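Long-range contacts in putative sulfatase yidJ (Bacteroides fragilis, PDB 2QZU), which probably hydrolyses sulfate esters as a metal-dependent, arylsulfatase-type enzyme, although its natural substrate is not established: residues N434-F438 against N449-Q454; V398-Y402 against Y413-T418; N408-Y413 against V425-G430; Y421-V425 against L457-N462. All blocks are in the same frame, centred on the assembly; numbering follows the deposited sequence.

Overall arrangement
Four antiparallel strands and the helix 455-471 that packs across them make up the C-terminal part of this sulfatase, and all four contacts belong to it. Contact 2 is buried and lies nearest the centre of the chain; contacts 1, 3 and 4 are partly buried and further out. Contacts 2 and 3 share Y413 and the strand 412-417, and both pair strands, the first along regular backbone bonds and the second at a hairpin end where side-chain oxygens join in. Contact 1 fastens a loop to the edge strand 431-439 through an asparagine amide. Contact 4 sets strand 421-428 against the helix through aromatic rings, its centre about 8 Å from that of contact 1.

Contact 1. Residues N434-F438 against N449-Q454; sequences NVILF and NIASQQ
L437 and A451 bring their CA atoms to 4.8 Å where the loop 449-454 passes the edge strand 434-438, and one main-chain bond, I450 N to L437 O at 2.9 Å, fastens the two. The amide of N449 does the rest of the polar work. With CG anti to the backbone N (chi1 177°), it lies along the strand and spans two consecutive peptide groups. Its ND2 donates to V435 O over 3.1 Å; the bond is nearly straight (170°), lies in the amide plane and meets a lone pair of the carbonyl. Its OD1 accepts from L437 N at 2.9 Å and from A451 N at 3.1 Å. These two donors stand over opposite faces of the amide, and the second closes an Asx turn.

Beside this polar strip runs an apolar one. A451 CB touches V435 CG1 at 3.7 Å and L437 CB at 3.9 Å. Further out, L437 CG rests on I450 CG1 at 4.0 Å, while CD2 reaches CB of Q454, the N-cap residue of helix 455-471. L437 also touches L457 and F461 of that helix. On the other face of the strand the ring of F438 passes obliquely by the backbone N of N449.

N449 thus offers one acceptor and one donor to the strand's outer edge, much as a residue of a parallel neighbouring strand would. Three bonds fix the rotation of the amide; two of them serve V435 O and L437 N on that edge, and the third holds A451 N of the loop itself.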
# COMPACT_ATOMS: atom_id res chain seq x y z
N ASN A 434 10.95 -31.23 13.93
CA ASN A 434 12.22 -30.54 13.70
C ASN A 434 12.79 -30.10 15.04
O ASN A 434 12.04 -29.88 15.99
CB ASN A 434 11.95 -29.32 12.81
CG ASN A 434 13.21 -28.76 12.16
OD1 ASN A 434 13.18 -27.70 11.54
ND2 ASN A 434 14.32 -29.47 12.31
N VAL A 435 14.11 -29.97 15.10
CA VAL A 435 14.79 -29.52 16.31
C VAL A 435 15.75 -28.42 15.89
O VAL A 435 16.55 -28.58 14.96
CB VAL A 435 15.59 -30.67 16.98
CG1 VAL A 435 16.26 -30.17 18.24
CG2 VAL A 435 14.65 -31.83 17.32
N ILE A 436 15.68 -27.29 16.58
CA ILE A 436 16.52 -26.15 16.27
C ILE A 436 17.27 -25.67 17.50
O ILE A 436 16.71 -25.56 18.58
CB ILE A 436 15.66 -25.00 15.71
CG1 ILE A 436 14.91 -25.48 14.46
CG2 ILE A 436 16.52 -23.79 15.38
CD1 ILE A 436 13.75 -24.61 14.05
N LEU A 437 18.56 -25.39 17.33
CA LEU A 437 19.38 -24.91 18.43
C LEU A 437 20.41 -23.91 17.92
O LEU A 437 21.16 -24.20 16.99
CB LEU A 437 20.09 -26.07 19.12
CG LEU A 437 21.05 -25.71 20.26
CD1 LEU A 437 20.29 -24.97 21.36
CD2 LEU A 437 21.70 -26.97 20.82
N PHE A 438 20.43 -22.73 18.53
CA PHE A 438 21.38 -21.69 18.15
C PHE A 438 22.20 -21.28 19.37
O PHE A 438 21.66 -21.10 20.46
CB PHE A 438 20.67 -20.44 17.63
CG PHE A 438 19.94 -20.64 16.34
CD1 PHE A 438 18.55 -20.50 16.29
CD2 PHE A 438 20.63 -20.93 15.16
CE1 PHE A 438 17.86 -20.65 15.08
CE2 PHE A 438 19.95 -21.08 13.96
CZ PHE A 438 18.57 -20.94 13.91
N ASN A 449 22.18 -23.88 12.72
CA ASN A 449 21.36 -24.73 13.58
C ASN A 449 22.30 -25.86 13.96
O ASN A 449 22.65 -26.69 13.12
CB ASN A 449 20.15 -25.29 12.82
CG ASN A 449 19.33 -26.24 13.68
OD1 ASN A 449 19.63 -26.45 14.85
ND2 ASN A 449 18.29 -26.82 13.09
N ILE A 450 22.73 -25.88 15.21
CA ILE A 450 23.67 -26.90 15.67
C ILE A 450 23.04 -28.04 16.46
O ILE A 450 23.75 -28.80 17.14
CB ILE A 450 24.79 -26.26 16.51
CG1 ILE A 450 24.18 -25.60 17.76
CG2 ILE A 450 25.53 -25.22 15.68
CD1 ILE A 450 25.21 -25.08 18.75
N ALA A 451 21.72 -28.18 16.38
CA ALA A 451 21.02 -29.23 17.11
C ALA A 451 21.58 -30.63 16.84
O ALA A 451 21.77 -31.41 17.77
CB ALA A 451 19.53 -29.19 16.77
N SER A 452 21.83 -30.94 15.57
CA SER A 452 22.36 -32.26 15.21
C SER A 452 23.81 -32.46 15.65
O SER A 452 24.31 -33.58 15.67
CB SER A 452 22.25 -32.46 13.69
OG SER A 452 23.09 -31.56 13.00
N GLN A 453 24.47 -31.36 16.01
CA GLN A 453 25.86 -31.41 16.43
C GLN A 453 26.01 -31.40 17.95
O GLN A 453 27.10 -31.64 18.48
CB GLN A 453 26.62 -30.23 15.84
CG GLN A 453 26.50 -30.12 14.32
CD GLN A 453 27.01 -28.80 13.77
OE1 GLN A 453 26.87 -28.52 12.58
NE2 GLN A 453 27.61 -27.98 14.63
N GLN A 454 24.92 -31.12 18.66
CA GLN A 454 24.95 -31.07 20.12
C GLN A 454 23.85 -31.94 20.74
O GLN A 454 22.95 -31.43 21.41
CB GLN A 454 24.76 -29.62 20.59
CG GLN A 454 25.78 -28.64 20.05
CD GLN A 454 27.18 -28.90 20.57
OE1 GLN A 454 27.38 -29.04 21.78
NE2 GLN A 454 28.15 -28.94 19.67

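Contact 2. Residues V398-Y402 against Y413-T418; sequences VQPYY and YRGLRT
Y402 and R414 meet because the arginine chain folds at its second torsion (chi2 -63°), which lays CD against Y402 CD1 at 3.5 Å. On the opposite face of the sheet the ring of Y401, held trans to its own N, brings CE2 to 3.6 Å from Y413 CB. Both pairs ride on a beta hairpin, strands 399-404 and 412-417, whose segments run antiparallel at 154°. The ring of Y402 and the guanidinium of R414 are inclined by 54°, so they do not stack. R414 is held beyond the ring by a salt bridge from NE to D474, and its NH1 bonds back to Y413 O; Y402 OH is bonded to W468 of the helix 455-471.

Two hydrogen-bonded pairs stitch the strands. Q399 and R417 exchange bonds, the shorter being R417 N to Q399 O at 2.7 Å. Their side chains leave the pair for other partners, R417 in a salt bridge with E331 and Q399 bonded to D360. P400 falls in the non-hydrogen-bonded pair with L416, where its missing N-H costs the pairing nothing. Just before the strand, V398 CG1 packs on L416 CB at 3.9 Å. Y401 and G415 form the second bonded pair, Y401 N reaching G415 O over 2.9 Å. A water over one face of the Y402 ring donates to both carbonyls of this pair, 3.1 Å from Y401 O and 3.1 Å from G415 O.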
# COMPACT_ATOMS: atom_id res chain seq x y z
N VAL A 398 14.95 -18.36 32.32
CA VAL A 398 14.83 -18.86 30.96
C VAL A 398 13.39 -18.59 30.54
O VAL A 398 12.45 -18.88 31.29
CB VAL A 398 15.11 -20.38 30.91
CG1 VAL A 398 14.84 -20.91 29.51
CG2 VAL A 398 16.56 -20.65 31.31
N GLN A 399 13.22 -18.03 29.35
CA GLN A 399 11.90 -17.70 28.84
C GLN A 399 11.48 -18.65 27.72
O GLN A 399 12.32 -19.11 26.94
CB GLN A 399 11.87 -16.26 28.32
CG GLN A 399 12.08 -15.19 29.38
CD GLN A 399 10.85 -14.98 30.25
OE1 GLN A 399 9.83 -15.64 30.09
NE2 GLN A 399 10.95 -14.03 31.19
N PRO A 400 10.18 -18.94 27.62
CA PRO A 400 9.66 -19.83 26.58
C PRO A 400 9.45 -19.15 25.23
O PRO A 400 9.51 -17.92 25.13
CB PRO A 400 8.34 -20.30 27.18
CG PRO A 400 7.86 -19.07 27.89
CD PRO A 400 9.11 -18.58 28.58
N TYR A 401 9.22 -19.96 24.20
CA TYR A 401 8.92 -19.47 22.86
C TYR A 401 7.69 -20.23 22.40
O TYR A 401 7.57 -21.43 22.65
CB TYR A 401 10.06 -19.74 21.87
CG TYR A 401 9.61 -19.53 20.44
CD1 TYR A 401 9.30 -18.25 19.97
CD2 TYR A 401 9.41 -20.61 19.58
CE1 TYR A 401 8.79 -18.05 18.68
CE2 TYR A 401 8.90 -20.42 18.29
CZ TYR A 401 8.59 -19.15 17.85
OH TYR A 401 8.07 -18.96 16.59
N TYR A 402 6.78 -19.56 21.69
CA TYR A 402 5.56 -20.20 21.23
C TYR A 402 5.11 -19.88 19.82
O TYR A 402 5.32 -18.79 19.30
CB TYR A 402 4.37 -19.79 22.11
CG TYR A 402 4.41 -20.25 23.54
CD1 TYR A 402 3.91 -21.50 23.91
CD2 TYR A 402 4.96 -19.44 24.53
CE1 TYR A 402 3.95 -21.93 25.22
CE2 TYR A 402 5.01 -19.85 25.85
CZ TYR A 402 4.51 -21.10 26.19
OH TYR A 402 4.58 -21.53 27.49
N TYR A 413 5.25 -24.80 17.42
CA TYR A 413 6.57 -24.75 18.03
C TYR A 413 6.49 -24.49 19.52
O TYR A 413 5.58 -23.81 20.00
CB TYR A 413 7.39 -23.58 17.47
CG TYR A 413 7.95 -23.73 16.08
CD1 TYR A 413 9.12 -24.46 15.85
CD2 TYR A 413 7.35 -23.08 15.00
CE1 TYR A 413 9.68 -24.53 14.57
CE2 TYR A 413 7.90 -23.14 13.73
CZ TYR A 413 9.06 -23.87 13.52
OH TYR A 413 9.61 -23.93 12.25
N ARG A 414 7.47 -25.02 20.24
CA ARG A 414 7.62 -24.74 21.67
C ARG A 414 9.13 -24.64 21.83
O ARG A 414 9.88 -25.41 21.23
CB ARG A 414 7.06 -25.86 22.56
CG ARG A 414 5.55 -25.97 22.51
CD ARG A 414 4.83 -24.72 23.05
NE ARG A 414 3.40 -24.98 23.16
CZ ARG A 414 2.57 -25.10 22.13
NH1 ARG A 414 3.02 -24.97 20.89
NH2 ARG A 414 1.29 -25.40 22.34
N GLY A 415 9.58 -23.67 22.61
CA GLY A 415 11.02 -23.53 22.78
C GLY A 415 11.41 -22.83 24.06
O GLY A 415 10.57 -22.48 24.88
N LEU A 416 12.71 -22.62 24.20
CA LEU A 416 13.27 -21.95 25.36
C LEU A 416 14.40 -21.02 24.91
O LEU A 416 15.10 -21.31 23.94
CB LEU A 416 13.84 -22.97 26.34
CG LEU A 416 12.91 -23.99 26.99
CD1 LEU A 416 13.74 -25.03 27.74
CD2 LEU A 416 11.94 -23.29 27.93
N ARG A 417 14.55 -19.90 25.60
CA ARG A 417 15.61 -18.95 25.30
C ARG A 417 16.40 -18.73 26.58
O ARG A 417 15.87 -18.20 27.56
CB ARG A 417 15.04 -17.61 24.81
CG ARG A 417 16.11 -16.56 24.43
CD ARG A 417 15.47 -15.25 23.95
NE ARG A 417 16.46 -14.25 23.53
CZ ARG A 417 17.25 -13.58 24.36
NH1 ARG A 417 17.19 -13.79 25.66
NH2 ARG A 417 18.11 -12.68 23.88
N THR A 418 17.65 -19.17 26.60
CA THR A 418 18.49 -18.96 27.77
C THR A 418 19.38 -17.77 27.44
O THR A 418 19.32 -17.26 26.32
CB THR A 418 19.40 -20.18 28.08
OG1 THR A 418 20.52 -20.17 27.19
CG2 THR A 418 18.62 -21.48 27.90
O HOH W 1 7.51 -23.09 25.23

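Contact 3. Residues N408-Y413 against V425-G430; sequences NHATGY and VHATDG
Over one face of the Y413 ring, above its centre, stands CD2 of H426: the imidazole turns its edge to the phenol in a T-shaped pair, with centroids 4.7 Å apart and planes at 71°. The imidazole has a carbonyl against one of its own faces, G412 O, which comes to 3.3 Å from H426 CD2, while T428 OG1, itself hydrogen-bonded to D433, lies in plane at its edge. A first torsion of -179° swings the H426 ring back over strand 412-413 toward that carbonyl.

G412 and A427 form the regular hydrogen-bonded pair, with G412 N to A427 O at 2.9 Å and the return bond just as long. G412 has backbone angles that suit glycine. Beyond it the strand pairing gives way to side chains and a turn. T411 OG1 takes the N-H of D429 over 3.1 Å, almost straight at 169°, and A410 O receives G430 N at 2.8 Å. N408 reaches across with ND2 to D429 OD1 at 3.0 Å; the carboxylate oxygen lies near the amide plane but is itself approached from above its own plane. The other end of this amide, OD1, accepts from A410 N and so closes an Asx turn within the type I turn N408-T411.

One hydroxyl thus takes a main-chain N-H across the contact and one amide closes its own turn where the regular strand pairing ends, which marks the open end of the beta hairpin 412-417/421-428, away from the connection between its strands.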
# COMPACT_ATOMS: atom_id res chain seq x y z
N ASN A 408 -5.42 -26.26 15.33
CA ASN A 408 -4.86 -27.58 15.65
C ASN A 408 -3.68 -27.40 16.59
O ASN A 408 -2.54 -27.27 16.16
CB ASN A 408 -4.40 -28.30 14.38
CG ASN A 408 -3.79 -29.67 14.67
OD1 ASN A 408 -3.82 -30.14 15.81
ND2 ASN A 408 -3.25 -30.31 13.64
N HIS A 409 -3.96 -27.39 17.89
CA HIS A 409 -2.91 -27.20 18.88
C HIS A 409 -1.81 -28.26 18.88
O HIS A 409 -0.76 -28.06 19.47
CB HIS A 409 -3.52 -27.09 20.29
CG HIS A 409 -4.37 -25.88 20.49
ND1 HIS A 409 -4.97 -25.58 21.70
CD2 HIS A 409 -4.74 -24.89 19.63
CE1 HIS A 409 -5.67 -24.46 21.58
NE2 HIS A 409 -5.55 -24.03 20.33
N ALA A 410 -2.05 -29.39 18.21
CA ALA A 410 -1.04 -30.45 18.15
C ALA A 410 0.06 -30.12 17.15
O ALA A 410 1.00 -30.89 16.96
CB ALA A 410 -1.70 -31.79 17.78
N THR A 411 -0.06 -28.96 16.50
CA THR A 411 0.93 -28.53 15.52
C THR A 411 1.48 -27.18 15.94
O THR A 411 0.72 -26.30 16.35
CB THR A 411 0.32 -28.41 14.11
OG1 THR A 411 -0.07 -29.71 13.66
CG2 THR A 411 1.32 -27.82 13.13
N GLY A 412 2.79 -27.01 15.84
CA GLY A 412 3.39 -25.75 16.22
C GLY A 412 4.78 -25.88 16.80
O GLY A 412 5.42 -26.93 16.69
N TYR A 413 5.25 -24.80 17.42
CA TYR A 413 6.57 -24.75 18.03
C TYR A 413 6.49 -24.49 19.52
O TYR A 413 5.58 -23.81 20.00
CB TYR A 413 7.39 -23.58 17.47
CG TYR A 413 7.95 -23.73 16.08
CD1 TYR A 413 9.12 -24.46 15.85
CD2 TYR A 413 7.35 -23.08 15.00
CE1 TYR A 413 9.68 -24.53 14.57
CE2 TYR A 413 7.90 -23.14 13.73
CZ TYR A 413 9.06 -23.87 13.52
OH TYR A 413 9.61 -23.93 12.25
N VAL A 425 11.50 -26.79 19.25
CA VAL A 425 11.12 -28.04 18.61
C VAL A 425 9.80 -27.80 17.90
O VAL A 425 8.98 -26.99 18.35
CB VAL A 425 10.93 -29.21 19.63
CG1 VAL A 425 12.23 -29.46 20.38
CG2 VAL A 425 9.79 -28.91 20.59
N HIS A 426 9.61 -28.46 16.77
CA HIS A 426 8.38 -28.31 16.03
C HIS A 426 7.66 -29.64 16.02
O HIS A 426 8.29 -30.70 16.00
CB HIS A 426 8.64 -27.85 14.59
CG HIS A 426 7.39 -27.67 13.79
ND1 HIS A 426 6.79 -28.69 13.09
CD2 HIS A 426 6.60 -26.58 13.62
CE1 HIS A 426 5.69 -28.25 12.52
NE2 HIS A 426 5.54 -26.97 12.83
N ALA A 427 6.33 -29.59 16.05
CA ALA A 427 5.53 -30.80 16.02
C ALA A 427 4.41 -30.63 15.02
O ALA A 427 3.90 -29.53 14.81
CB ALA A 427 4.96 -31.09 17.41
N THR A 428 4.03 -31.74 14.40
CA THR A 428 2.94 -31.76 13.45
C THR A 428 2.05 -32.90 13.93
O THR A 428 2.49 -34.05 14.00
CB THR A 428 3.43 -32.05 12.01
OG1 THR A 428 4.30 -30.99 11.58
CG2 THR A 428 2.25 -32.14 11.05
N ASP A 429 0.81 -32.57 14.28
CA ASP A 429 -0.14 -33.55 14.79
C ASP A 429 0.40 -34.38 15.95
O ASP A 429 0.18 -35.60 16.02
CB ASP A 429 -0.61 -34.47 13.66
CG ASP A 429 -1.46 -33.74 12.64
OD1 ASP A 429 -2.45 -33.09 13.04
OD2 ASP A 429 -1.15 -33.83 11.43
N GLY A 430 1.11 -33.72 16.87
CA GLY A 430 1.63 -34.41 18.04
C GLY A 430 2.95 -35.16 17.90
O GLY A 430 3.36 -35.85 18.83

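Contact 4. Residues Y421-V425 against L457-N462; sequences YTYAV and LTHTFN
Y423 and N462 are bridged by a water that donates to N462 OD1 over 2.9 Å and lies 3.0 Å from Y423 OH. The bridge joins a helix to the face of an antiparallel sheet: helix 457-462 crosses strand 421-425 at 71°, their axes 9.5 Å apart at closest approach. ND2 of N462 also lies close to Y423 OH, but the angle is too poor for a hydrogen bond, and the amide stands perpendicular to the phenol ring.

The remainder is an aromatic cluster of Y421, Y423 and F461. With chi1 at 176° the Y423 ring extends away from its own N and points toward the helix, so that CB of F461 rests over its face, 3.7 Å from the centroid, a CH-pi contact. The rings of Y423 and F461 are themselves near parallel but slid so far apart that they barely overlap. F461 instead turns its edge to the face of Y421 in an offset edge-to-face pair, CZ coming to 3.6 Å from Y421 CD2. T458 CG2 touches the hydroxyl end of Y423, while its OG1 bonds to Q454 O one turn back in the helix.

Two residues of the neighbouring strand 431-439 add to this apolar layer: V435 touches T458 and L437 touches L457. L457 CD2 sits over one face of the Y421 ring, 3.5 Å from Y421 CZ and shifted from the centre toward the rim.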
# COMPACT_ATOMS: atom_id res chain seq x y z
N TYR A 421 21.58 -19.72 24.63
CA TYR A 421 20.96 -20.53 23.59
C TYR A 421 19.48 -20.27 23.31
O TYR A 421 18.73 -19.84 24.19
CB TYR A 421 21.07 -22.02 23.97
CG TYR A 421 22.47 -22.55 24.12
CD1 TYR A 421 23.24 -22.89 23.01
CD2 TYR A 421 23.04 -22.73 25.39
CE1 TYR A 421 24.53 -23.40 23.14
CE2 TYR A 421 24.33 -23.23 25.54
CZ TYR A 421 25.07 -23.56 24.41
OH TYR A 421 26.34 -24.06 24.55
N THR A 422 19.08 -20.54 22.08
CA THR A 422 17.67 -20.45 21.69
C THR A 422 17.39 -21.86 21.17
O THR A 422 18.01 -22.29 20.19
CB THR A 422 17.41 -19.41 20.59
OG1 THR A 422 17.65 -18.10 21.11
CG2 THR A 422 15.96 -19.49 20.12
N TYR A 423 16.50 -22.57 21.84
CA TYR A 423 16.14 -23.94 21.47
C TYR A 423 14.66 -24.01 21.14
O TYR A 423 13.84 -23.40 21.81
CB TYR A 423 16.45 -24.88 22.65
CG TYR A 423 16.03 -26.32 22.43
CD1 TYR A 423 16.77 -27.16 21.61
CD2 TYR A 423 14.90 -26.83 23.06
CE1 TYR A 423 16.40 -28.49 21.42
CE2 TYR A 423 14.51 -28.16 22.87
CZ TYR A 423 15.27 -28.98 22.05
OH TYR A 423 14.90 -30.29 21.86
N ALA A 424 14.33 -24.76 20.10
CA ALA A 424 12.93 -24.91 19.72
C ALA A 424 12.69 -26.24 19.04
O ALA A 424 13.56 -26.77 18.35
CB ALA A 424 12.51 -23.78 18.80
N VAL A 425 11.50 -26.79 19.25
CA VAL A 425 11.12 -28.04 18.61
C VAL A 425 9.80 -27.80 17.90
O VAL A 425 8.98 -26.99 18.35
CB VAL A 425 10.93 -29.21 19.63
CG1 VAL A 425 12.23 -29.46 20.38
CG2 VAL A 425 9.79 -28.91 20.59
N LEU A 457 23.41 -31.57 24.64
CA LEU A 457 22.77 -30.31 25.00
C LEU A 457 21.28 -30.33 24.64
O LEU A 457 20.43 -29.90 25.42
CB LEU A 457 23.47 -29.17 24.26
CG LEU A 457 23.11 -27.73 24.63
CD1 LEU A 457 23.41 -27.47 26.10
CD2 LEU A 457 23.91 -26.78 23.75
N THR A 458 20.97 -30.86 23.45
CA THR A 458 19.60 -30.95 22.99
C THR A 458 18.76 -31.80 23.93
O THR A 458 17.59 -31.50 24.20
CB THR A 458 19.54 -31.55 21.57
OG1 THR A 458 20.32 -30.74 20.67
CG2 THR A 458 18.11 -31.59 21.06
N HIS A 459 19.35 -32.88 24.45
CA HIS A 459 18.64 -33.75 25.37
C HIS A 459 18.33 -33.01 26.67
O HIS A 459 17.27 -33.20 27.26
CB HIS A 459 19.48 -35.00 25.65
CG HIS A 459 18.94 -35.86 26.75
ND1 HIS A 459 19.16 -35.60 28.09
CD2 HIS A 459 18.17 -36.98 26.71
CE1 HIS A 459 18.56 -36.51 28.82
NE2 HIS A 459 17.95 -37.36 28.01
N THR A 460 19.26 -32.17 27.10
CA THR A 460 19.08 -31.40 28.33
C THR A 460 17.94 -30.40 28.16
O THR A 460 17.08 -30.28 29.03
CB THR A 460 20.37 -30.64 28.70
OG1 THR A 460 21.46 -31.56 28.81
CG2 THR A 460 20.19 -29.90 30.02
N PHE A 461 17.95 -29.68 27.05
CA PHE A 461 16.90 -28.70 26.79
C PHE A 461 15.56 -29.41 26.61
O PHE A 461 14.51 -28.87 26.96
CB PHE A 461 17.23 -27.86 25.55
CG PHE A 461 18.28 -26.81 25.79
CD1 PHE A 461 18.17 -25.92 26.86
CD2 PHE A 461 19.36 -26.68 24.92
CE1 PHE A 461 19.13 -24.92 27.06
CE2 PHE A 461 20.32 -25.68 25.11
CZ PHE A 461 20.20 -24.81 26.19
N ASN A 462 15.59 -30.62 26.06
CA ASN A 462 14.37 -31.39 25.85
C ASN A 462 13.63 -31.66 27.16
O ASN A 462 12.43 -31.44 27.25
CB ASN A 462 14.70 -32.72 25.16
CG ASN A 462 14.04 -32.85 23.79
OD1 ASN A 462 14.19 -33.87 23.12
ND2 ASN A 462 13.30 -31.82 23.39
O HOH W 2 15.42 -32.96 20.64